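PDB 2PYY: ionotropic glutamate receptor bacterial homologue from Nostoc punctiforme, which binds L-glutamate in the cleft of its two-lobed ligand-binding core, and as a glutamate receptor homologue probably couples this binding to channel gating. Local coordinates for residues L90-R95 and S179-E184. Sequence-based numbering, arbitrary orientation.
Sequences LQIMVR and SILREE
Leu181 holds CG anti to its own carbonyl carbon (chi1 -45°), which lays its two methyls across Ile92 at about a right angle, while Gln91, with CG anti to the backbone N (chi1 -165°), extends its amide to Ile180. The meeting joins antiparallel neighbours in the mixed sheet of a periplasmic-binding-protein-type fold, where strand 175-190 is interrupted by a corner beside strand 86-94. Leu181 N donates to Leu90 O over 2.8 Å, tilted 31° from the carbonyl plane, and Leu90 N returns a bond to Arg182 O. Beside the corner, a water accepts from Ile92 N and donates to Ser179 O, joining backbones not directly bonded there; direct pairing resumes between Ile92 and Val177. Leucine suits its place because its fork sets CD1 and CD2 both against Ile92 CG1, CD2 at 3.6 Å; Tyr126 and Val156 also touch it. An alanine in place of Leu181 would lose both methyls and is likely to open a gap beside Ile92 CG1. Gln91 can lay its amide on a methyl, NE2 passing 3.4 Å from Ile180 CD1, while NE2 still makes a weak hydrogen bond to Gly178 O. Near the bound glutamate, Glu184 offers two oxygens to separate partners: OE1 is bonded by pocket residues Thr122 and Ser70, whereas OE2 receives Arg182 NH2 in a 3.2 Å salt bridge, nearly along the C-O axis.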
loop_
_atom_site.group_PDB
_atom_site.type_symbol
_atom_site.label_atom_id
_atom_site.label_comp_id
_atom_site.label_asym_id
_atom_site.label_seq_id
_atom_site.Cartn_x
_atom_site.Cartn_y
_atom_site.Cartn_z
ATOM N N LEU B 90 -2.515 -8.062 5.470
ATOM C CA LEU B 90 -3.954 -8.142 5.687
ATOM C C LEU B 90 -4.395 -9.585 5.818
ATOM O O LEU B 90 -3.838 -10.477 5.175
ATOM C CB LEU B 90 -4.692 -7.491 4.523
ATOM C CG LEU B 90 -4.239 -6.079 4.154
ATOM C CD1 LEU B 90 -4.990 -5.605 2.918
ATOM C CD2 LEU B 90 -4.468 -5.145 5.328
ATOM N N GLN B 91 -5.400 -9.815 6.651
ATOM C CA GLN B 91 -5.923 -11.154 6.841
ATOM C C GLN B 91 -7.418 -11.072 7.117
ATOM O O GLN B 91 -7.928 -10.021 7.503
ATOM C CB GLN B 91 -5.200 -11.841 7.998
ATOM C CG GLN B 91 -5.413 -13.345 8.057
ATOM C CD GLN B 91 -4.223 -14.065 8.657
ATOM O OE1 GLN B 91 -3.720 -13.674 9.711
ATOM N NE2 GLN B 91 -3.764 -15.128 7.990
ATOM N N ILE B 92 -8.109 -12.188 6.919
ATOM C CA ILE B 92 -9.547 -12.246 7.124
ATOM C C ILE B 92 -9.919 -12.793 8.504
ATOM O O ILE B 92 -9.240 -13.674 9.037
ATOM C CB ILE B 92 -10.224 -13.133 6.040
ATOM C CG1 ILE B 92 -9.805 -12.674 4.640
ATOM C CG2 ILE B 92 -11.729 -13.056 6.176
ATOM C CD1 ILE B 92 -10.321 -13.559 3.511
ATOM N N MET B 93 -10.994 -12.250 9.074
ATOM C CA MET B 93 -11.511 -12.675 10.373
ATOM C C MET B 93 -13.038 -12.703 10.312
ATOM O O MET B 93 -13.664 -11.731 9.888
ATOM C CB MET B 93 -11.065 -11.714 11.483
ATOM C CG MET B 93 -11.636 -12.057 12.853
ATOM S SD MET B 93 -11.017 -11.022 14.210
ATOM C CE MET B 93 -12.071 -9.518 14.008
ATOM N N VAL B 94 -13.635 -13.821 10.722
ATOM C CA VAL B 94 -15.091 -13.962 10.710
ATOM C C VAL B 94 -15.574 -14.472 12.061
ATOM O O VAL B 94 -14.766 -14.854 12.904
ATOM C CB VAL B 94 -15.559 -14.950 9.610
ATOM C CG1 VAL B 94 -15.161 -14.435 8.226
ATOM C CG2 VAL B 94 -14.959 -16.320 9.851
ATOM N N ARG B 95 -16.888 -14.462 12.270
ATOM C CA ARG B 95 -17.464 -14.948 13.521
ATOM C C ARG B 95 -17.347 -16.463 13.584
ATOM O O ARG B 95 -17.467 -17.140 12.565
ATOM C CB ARG B 95 -18.940 -14.556 13.617
ATOM C CG ARG B 95 -19.176 -13.165 14.160
ATOM C CD ARG B 95 -20.657 -12.809 14.194
ATOM N NE ARG B 95 -21.140 -12.373 12.888
ATOM C CZ ARG B 95 -21.544 -13.189 11.921
ATOM N NH1 ARG B 95 -21.537 -14.502 12.106
ATOM N NH2 ARG B 95 -21.939 -12.686 10.759
ATOM N N SER B 179 -4.880 -17.378 4.484
ATOM C CA SER B 179 -3.522 -16.860 4.594
ATOM C C SER B 179 -3.544 -15.348 4.423
ATOM O O SER B 179 -4.608 -14.745 4.273
ATOM C CB SER B 179 -2.640 -17.499 3.523
ATOM O OG SER B 179 -3.285 -17.513 2.257
ATOM N N ILE B 180 -2.370 -14.732 4.448
ATOM C CA ILE B 180 -2.284 -13.289 4.287
ATOM C C ILE B 180 -2.727 -12.923 2.874
ATOM O O ILE B 180 -2.222 -13.474 1.899
ATOM C CB ILE B 180 -0.840 -12.791 4.512
ATOM C CG1 ILE B 180 -0.270 -13.414 5.794
ATOM C CG2 ILE B 180 -0.824 -11.274 4.601
ATOM C CD1 ILE B 180 -1.111 -13.171 7.031
ATOM N N LEU B 181 -3.674 -11.996 2.780
ATOM C CA LEU B 181 -4.218 -11.542 1.503
ATOM C C LEU B 181 -3.185 -10.734 0.732
ATOM O O LEU B 181 -3.085 -10.831 -0.491
ATOM C CB LEU B 181 -5.456 -10.681 1.751
ATOM C CG LEU B 181 -6.444 -11.229 2.779
ATOM C CD1 LEU B 181 -7.544 -10.209 3.037
ATOM C CD2 LEU B 181 -7.029 -12.531 2.281
ATOM N N ARG B 182 -2.429 -9.919 1.457
ATOM C CA ARG B 182 -1.391 -9.094 0.865
ATOM C C ARG B 182 -0.384 -8.751 1.964
ATOM O O ARG B 182 -0.764 -8.405 3.088
ATOM C CB ARG B 182 -1.977 -7.799 0.266
ATOM C CG ARG B 182 -0.934 -6.960 -0.490
ATOM C CD ARG B 182 -1.510 -5.809 -1.339
ATOM N NE ARG B 182 -1.963 -4.655 -0.550
ATOM C CZ ARG B 182 -2.311 -3.470 -1.064
ATOM N NH1 ARG B 182 -2.262 -3.265 -2.373
ATOM N NH2 ARG B 182 -2.720 -2.489 -0.264
ATOM N N GLU B 183 0.897 -8.866 1.636
ATOM C CA GLU B 183 1.954 -8.563 2.586
ATOM C C GLU B 183 2.333 -7.100 2.565
ATOM O O GLU B 183 2.575 -6.523 1.504
ATOM C CB GLU B 183 3.197 -9.394 2.287
ATOM C CG GLU B 183 3.073 -10.850 2.676
ATOM C CD GLU B 183 4.320 -11.648 2.354
ATOM O OE1 GLU B 183 4.415 -12.801 2.833
ATOM O OE2 GLU B 183 5.199 -11.129 1.620
ATOM N N GLU B 184 2.392 -6.502 3.746
ATOM C CA GLU B 184 2.763 -5.097 3.865
ATOM C C GLU B 184 3.760 -4.978 5.003
ATOM O O GLU B 184 3.719 -5.749 5.956
ATOM C CB GLU B 184 1.538 -4.233 4.198
ATOM C CG GLU B 184 0.298 -4.486 3.345
ATOM C CD GLU B 184 -0.805 -3.453 3.562
ATOM O OE1 GLU B 184 -1.175 -3.179 4.739
ATOM O OE2 GLU B 184 -1.315 -2.928 2.542
HETATM O O HOH W 1 -7.100 -14.447 5.076
#